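Local structure of internalin C2 (Listeria monocytogenes serotype 4b str. F2365, 4FHO) at residues Phe19-Leu24 against Val59-Gly64; Thr121-Thr126 against Asp143-Thr148. The protein probably serves the bacterium in host-cell adhesion or invasion, as an internalin whose leucine-rich repeats would offer a surface for binding a partner. All coordinates share one frame; numbering follows the deposited sequence.

Contact 1 (Phe19-Leu24 against Val59-Gly64); sequences FPDPAL and VTTIEG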
loop_
_atom_site.group_PDB
_atom_site.type_symbol
_atom_site.label_atom_id
_atom_site.label_comp_id
_atom_site.label_asym_id
_atom_site.label_seq_id
_atom_site.Cartn_x
_atom_site.Cartn_y
_atom_site.Cartn_z
ATOM N N PHE A 19 -1.949 -5.363 -22.865
ATOM C CA PHE A 19 -0.886 -5.242 -21.852
ATOM C C PHE A 19 0.460 -5.179 -22.579
ATOM O O PHE A 19 1.062 -6.230 -22.858
ATOM C CB PHE A 19 -0.926 -6.421 -20.890
ATOM C CG PHE A 19 -2.203 -6.517 -20.117
ATOM C CD1 PHE A 19 -2.345 -5.858 -18.896
ATOM C CD2 PHE A 19 -3.282 -7.261 -20.607
ATOM C CE1 PHE A 19 -3.533 -5.947 -18.175
ATOM C CE2 PHE A 19 -4.476 -7.343 -19.891
ATOM C CZ PHE A 19 -4.603 -6.681 -18.672
ATOM N N PRO A 20 0.920 -3.952 -22.934
ATOM C CA PRO A 20 2.175 -3.859 -23.703
ATOM C C PRO A 20 3.452 -4.307 -22.975
ATOM O O PRO A 20 4.392 -4.722 -23.632
ATOM C CB PRO A 20 2.231 -2.380 -24.122
ATOM C CG PRO A 20 1.296 -1.675 -23.215
ATOM C CD PRO A 20 0.210 -2.658 -22.925
ATOM N N ASP A 21 3.465 -4.262 -21.647
ATOM C CA ASP A 21 4.595 -4.774 -20.868
ATOM C C ASP A 21 4.638 -6.318 -20.951
ATOM O O ASP A 21 3.707 -6.952 -20.473
ATOM C CB ASP A 21 4.483 -4.331 -19.412
ATOM C CG ASP A 21 5.745 -4.555 -18.647
ATOM O OD1 ASP A 21 6.021 -5.728 -18.301
ATOM O OD2 ASP A 21 6.453 -3.555 -18.372
ATOM N N PRO A 22 5.715 -6.914 -21.526
ATOM C CA PRO A 22 5.769 -8.391 -21.658
ATOM C C PRO A 22 5.636 -9.182 -20.351
ATOM O O PRO A 22 4.981 -10.232 -20.351
ATOM C CB PRO A 22 7.137 -8.648 -22.315
ATOM C CG PRO A 22 7.462 -7.384 -23.006
ATOM C CD PRO A 22 6.918 -6.301 -22.117
ATOM N N ALA A 23 6.219 -8.674 -19.261
ATOM C CA ALA A 23 6.091 -9.316 -17.934
ATOM C C ALA A 23 4.646 -9.341 -17.442
ATOM O O ALA A 23 4.162 -10.366 -16.948
ATOM C CB ALA A 23 6.977 -8.622 -16.902
ATOM N N LEU A 24 3.948 -8.227 -17.602
ATOM C CA LEU A 24 2.556 -8.144 -17.166
ATOM C C LEU A 24 1.634 -8.940 -18.095
ATOM O O LEU A 24 0.720 -9.610 -17.617
ATOM C CB LEU A 24 2.096 -6.689 -17.042
ATOM C CG LEU A 24 0.831 -6.447 -16.218
ATOM C CD1 LEU A 24 1.038 -6.898 -14.780
ATOM C CD2 LEU A 24 0.447 -4.977 -16.259
ATOM N N VAL A 59 8.511 -5.240 -14.630
ATOM C CA VAL A 59 7.352 -4.471 -15.135
ATOM C C VAL A 59 7.673 -2.969 -15.080
ATOM O O VAL A 59 8.083 -2.461 -14.051
ATOM C CB VAL A 59 6.055 -4.737 -14.340
ATOM C CG1 VAL A 59 4.894 -3.859 -14.829
ATOM C CG2 VAL A 59 5.690 -6.221 -14.394
ATOM N N THR A 60 7.550 -2.296 -16.213
ATOM C CA THR A 60 7.747 -0.838 -16.318
ATOM C C THR A 60 6.474 -0.040 -16.589
ATOM O O THR A 60 6.494 1.164 -16.429
ATOM C CB THR A 60 8.803 -0.477 -17.372
ATOM O OG1 THR A 60 8.399 -0.938 -18.668
ATOM C CG2 THR A 60 10.102 -1.114 -17.006
ATOM N N THR A 61 5.395 -0.695 -17.010
ATOM C CA THR A 61 4.107 -0.037 -17.219
ATOM C C THR A 61 2.971 -1.011 -16.955
ATOM O O THR A 61 3.056 -2.188 -17.330
ATOM C CB THR A 61 3.970 0.544 -18.642
ATOM O OG1 THR A 61 2.648 1.068 -18.823
ATOM C CG2 THR A 61 4.230 -0.516 -19.700
ATOM N N ILE A 62 1.919 -0.501 -16.315
ATOM C CA ILE A 62 0.725 -1.286 -15.999
ATOM C C ILE A 62 -0.461 -0.922 -16.895
ATOM O O ILE A 62 -1.600 -1.203 -16.543
ATOM C CB ILE A 62 0.363 -1.218 -14.492
ATOM C CG1 ILE A 62 0.036 0.210 -14.029
ATOM C CG2 ILE A 62 1.507 -1.868 -13.690
ATOM C CD1 ILE A 62 -0.558 0.292 -12.641
ATOM N N GLU A 63 -0.187 -0.326 -18.058
ATOM C CA GLU A 63 -1.201 -0.140 -19.108
ATOM C C GLU A 63 -1.932 -1.460 -19.377
ATOM O O GLU A 63 -1.306 -2.512 -19.473
ATOM C CB GLU A 63 -0.547 0.384 -20.403
ATOM C CG GLU A 63 -1.478 0.564 -21.599
ATOM C CD GLU A 63 -2.654 1.481 -21.317
ATOM O OE1 GLU A 63 -2.508 2.417 -20.486
ATOM O OE2 GLU A 63 -3.717 1.263 -21.933
ATOM N N GLY A 64 -3.257 -1.381 -19.472
ATOM C CA GLY A 64 -4.127 -2.544 -19.631
ATOM C C GLY A 64 -4.845 -2.965 -18.364
ATOM O O GLY A 64 -5.884 -3.617 -18.447
HETATM O O HOH W 1 1.579 -3.325 -19.605
#

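Contact 2 (Thr121-Thr126 against Asp143-Thr148); sequences TSTQIT and DLNQIT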
loop_
_atom_site.group_PDB
_atom_site.type_symbol
_atom_site.label_atom_id
_atom_site.label_comp_id
_atom_site.label_asym_id
_atom_site.label_seq_id
_atom_site.Cartn_x
_atom_site.Cartn_y
_atom_site.Cartn_z
ATOM N N THR A 121 6.293 0.490 0.727
ATOM C CA THR A 121 7.693 0.372 1.149
ATOM C C THR A 121 8.660 0.726 0.008
ATOM O O THR A 121 8.490 0.239 -1.071
ATOM C CB THR A 121 7.991 -1.051 1.667
ATOM O OG1 THR A 121 7.070 -1.374 2.738
ATOM C CG2 THR A 121 9.450 -1.169 2.140
ATOM N N SER A 122 9.621 1.612 0.258
ATOM C CA SER A 122 10.692 1.946 -0.712
ATOM C C SER A 122 10.137 2.397 -2.059
ATOM O O SER A 122 10.457 1.804 -3.085
ATOM C CB SER A 122 11.649 0.744 -0.901
ATOM O OG SER A 122 12.155 0.302 0.331
ATOM N N THR A 123 9.209 3.353 -2.027
ATOM C CA THR A 123 8.593 3.909 -3.245
ATOM C C THR A 123 9.046 5.331 -3.571
ATOM O O THR A 123 8.507 5.959 -4.489
ATOM C CB THR A 123 7.066 3.752 -3.230
ATOM O OG1 THR A 123 6.511 4.355 -2.059
ATOM C CG2 THR A 123 6.713 2.239 -3.250
ATOM N N GLN A 124 10.076 5.801 -2.860
ATOM C CA GLN A 124 10.626 7.152 -3.007
ATOM C C GLN A 124 9.575 8.245 -2.818
ATOM O O GLN A 124 9.661 9.294 -3.456
ATOM C CB GLN A 124 11.325 7.326 -4.374
ATOM C CG GLN A 124 12.378 6.280 -4.671
ATOM C CD GLN A 124 12.999 6.411 -6.054
ATOM O OE1 GLN A 124 13.063 7.490 -6.624
ATOM N NE2 GLN A 124 13.460 5.313 -6.576
ATOM N N ILE A 125 8.608 8.017 -1.934
ATOM C CA ILE A 125 7.582 9.026 -1.624
ATOM C C ILE A 125 8.029 9.911 -0.462
ATOM O O ILE A 125 8.792 9.488 0.426
ATOM C CB ILE A 125 6.157 8.410 -1.432
ATOM C CG1 ILE A 125 6.051 7.455 -0.235
ATOM C CG2 ILE A 125 5.729 7.705 -2.725
ATOM C CD1 ILE A 125 4.664 6.856 -0.045
ATOM N N THR A 126 7.580 11.157 -0.487
ATOM C CA THR A 126 7.793 12.113 0.607
ATOM C C THR A 126 6.498 12.524 1.313
ATOM O O THR A 126 6.565 13.128 2.360
ATOM C CB THR A 126 8.518 13.375 0.086
ATOM O OG1 THR A 126 7.684 14.058 -0.853
ATOM C CG2 THR A 126 9.831 12.990 -0.619
ATOM N N ASP A 143 7.341 2.170 5.016
ATOM C CA ASP A 143 8.754 2.093 5.424
ATOM C C ASP A 143 9.706 2.464 4.312
ATOM O O ASP A 143 9.390 2.250 3.161
ATOM C CB ASP A 143 9.130 0.669 5.856
ATOM C CG ASP A 143 8.221 0.150 6.928
ATOM O OD1 ASP A 143 8.464 0.434 8.109
ATOM O OD2 ASP A 143 7.211 -0.475 6.564
ATOM N N LEU A 144 10.864 3.014 4.680
ATOM C CA LEU A 144 11.986 3.239 3.743
ATOM C C LEU A 144 11.633 4.285 2.650
ATOM O O LEU A 144 11.904 4.101 1.472
ATOM C CB LEU A 144 12.490 1.912 3.158
ATOM C CG LEU A 144 12.992 0.867 4.185
ATOM C CD1 LEU A 144 12.909 -0.572 3.662
ATOM C CD2 LEU A 144 14.413 1.240 4.522
ATOM N N ASN A 145 10.999 5.360 3.080
ATOM C CA ASN A 145 10.678 6.516 2.258
ATOM C C ASN A 145 11.307 7.757 2.915
ATOM O O ASN A 145 12.260 7.630 3.693
ATOM C CB ASN A 145 9.151 6.551 2.088
ATOM C CG ASN A 145 8.656 5.450 1.164
ATOM O OD1 ASN A 145 9.064 5.383 0.031
ATOM N ND2 ASN A 145 7.800 4.574 1.663
ATOM N N GLN A 146 10.834 8.953 2.583
ATOM C CA GLN A 146 11.304 10.186 3.232
ATOM C C GLN A 146 10.101 11.004 3.691
ATOM O O GLN A 146 10.015 12.196 3.434
ATOM C CB GLN A 146 12.225 10.970 2.283
ATOM C CG GLN A 146 13.459 10.168 1.877
ATOM C CD GLN A 146 14.395 10.887 0.926
ATOM O OE1 GLN A 146 14.420 12.116 0.853
ATOM N NE2 GLN A 146 15.181 10.110 0.191
ATOM N N ILE A 147 9.187 10.330 4.391
ATOM C CA ILE A 147 7.943 10.907 4.866
ATOM C C ILE A 147 8.218 11.612 6.196
ATOM O O ILE A 147 8.893 11.071 7.077
ATOM C CB ILE A 147 6.848 9.828 5.064
ATOM C CG1 ILE A 147 6.481 9.181 3.707
ATOM C CG2 ILE A 147 5.596 10.429 5.737
ATOM C CD1 ILE A 147 5.841 7.815 3.835
ATOM N N THR A 148 7.684 12.819 6.324
ATOM C CA THR A 148 7.769 13.630 7.532
ATOM C C THR A 148 6.411 13.712 8.229
ATOM O O THR A 148 6.313 13.404 9.401
ATOM C CB THR A 148 8.312 15.042 7.205
ATOM O OG1 THR A 148 7.520 15.649 6.174
ATOM C CG2 THR A 148 9.733 14.954 6.695
HETATM O O HOH W 2 8.061 -2.632 4.967
HETATM O O HOH W 3 12.217 5.190 -1.012
HETATM O O HOH W 4 5.403 14.195 4.649
#

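Contact 1 (Phe19-Leu24 against Val59-Gly64)
Asp-21 reaches across from the N-cap of helix 22-31, in the helical cap domain of the internalin, to the turn 59-64 at the start of the leucine-rich repeats. Its CB rests 3.3 Å from Thr-61 O and also touches Thr-61 CG2. With CG anti to the backbone N (chi1 -167°), the carboxylate swings over this turn and divides its work. OD1 caps the helix through weak bonds from Ala-23 N and Leu-24 N and also packs on Val-59 CA. OD2 takes the main bond across, from Thr-60 N at 2.7 Å, on its syn side but 32° out of the carboxylate plane, and a weak second one from Thr-61 N. One acid thus holds amides of both segments.

Apolar side chains meet beyond it. Ala-23 CB meets Val-59 CG2 at 3.7 Å, and Leu-24 CD2 lies 3.7 Å from Ile-62 CA. Gly-64 CA sits over one face of the Phe-19 ring, a CH-pi contact at 4.1 Å from the centroid; that ring also packs on Leu-68. Between the polar and aromatic ends a water accepts from Asp-21 N and donates to Thr-61 O and Glu-63 O, 2.9 Å and 3.0 Å from its oxygen.

Contact 2 (Thr121-Thr126 against Asp143-Thr148)
Two successive coils of the leucine-rich repeat solenoid lie side by side here, each represented by the turn that follows its strand, and Asn-145, in the asparagine position of its repeat, joins them. Its side chain points at the neighbouring turn, CG anti to the carbonyl carbon and beside the backbone N (chi1 -72°), and the amide enters the bend of 121-126. OD1 receives Thr-123 N at 2.9 Å in the carbonyl plane, on a lone pair, and takes a weak bond from Ile-125 N at 3.3 Å. The other end of the amide, ND2, donates to the carbonyls of Leu-120 and Leu-142, which fixes the flip of the group and satisfies a buried polar side chain from both coils. Ile-125 CG1 packs against the amide, 3.6 Å from Asn-145 CG.

Backbone bonds close the contact before and after this amide. Ser-122 N donates to Asp-143 O at 3.0 Å, and Gln-146 N to Ile-125 O, also at 3.0 Å and almost straight at 170°. Further inward, Ile-125 and Ile-147 lie side by side and point the same way, with CG1 of the first 4.1 Å from CD1 of the second.

Three waters bridge the coils at separate points along the contact. One donates to both Thr-121 OG1 and Asp-143 OD2, whose main partners are Asp-119 and Ser-163; another joins Gln-124 N to Leu-144 O, and a third, at the far end, Thr-126 O to Thr-148 N. Ser-122 OG lies 3.3 Å from Leu-144 CB. Ile-147 N bonds in turn to the side chain of Asn-167, so the same kind of bond is made one coil on. With Thr-123 in the equivalent place one coil before, this is a row of repeat asparagines binding the backbone of the preceding coil, as in leucine-rich repeat solenoids.

Contact 1 and contact 2 are both partly buried, with centres 24 Å apart and no touch between them. They join different things: contact 1 ties the N-terminal helical cap to the loop after the first strand of the solenoid's parallel sheet, whereas contact 2 joins two neighbouring repeats to each other. In both, a side-chain oxygen gathers backbone amides of the facing turn, yet the chemistry differs. The cap uses a carboxylate that also closes a helix end, with an aromatic ring and aliphatic groups beside it. The repeats use a neutral amide, reinforced by direct backbone bonds across the coils, a scheme that can recur from one repeat to the next.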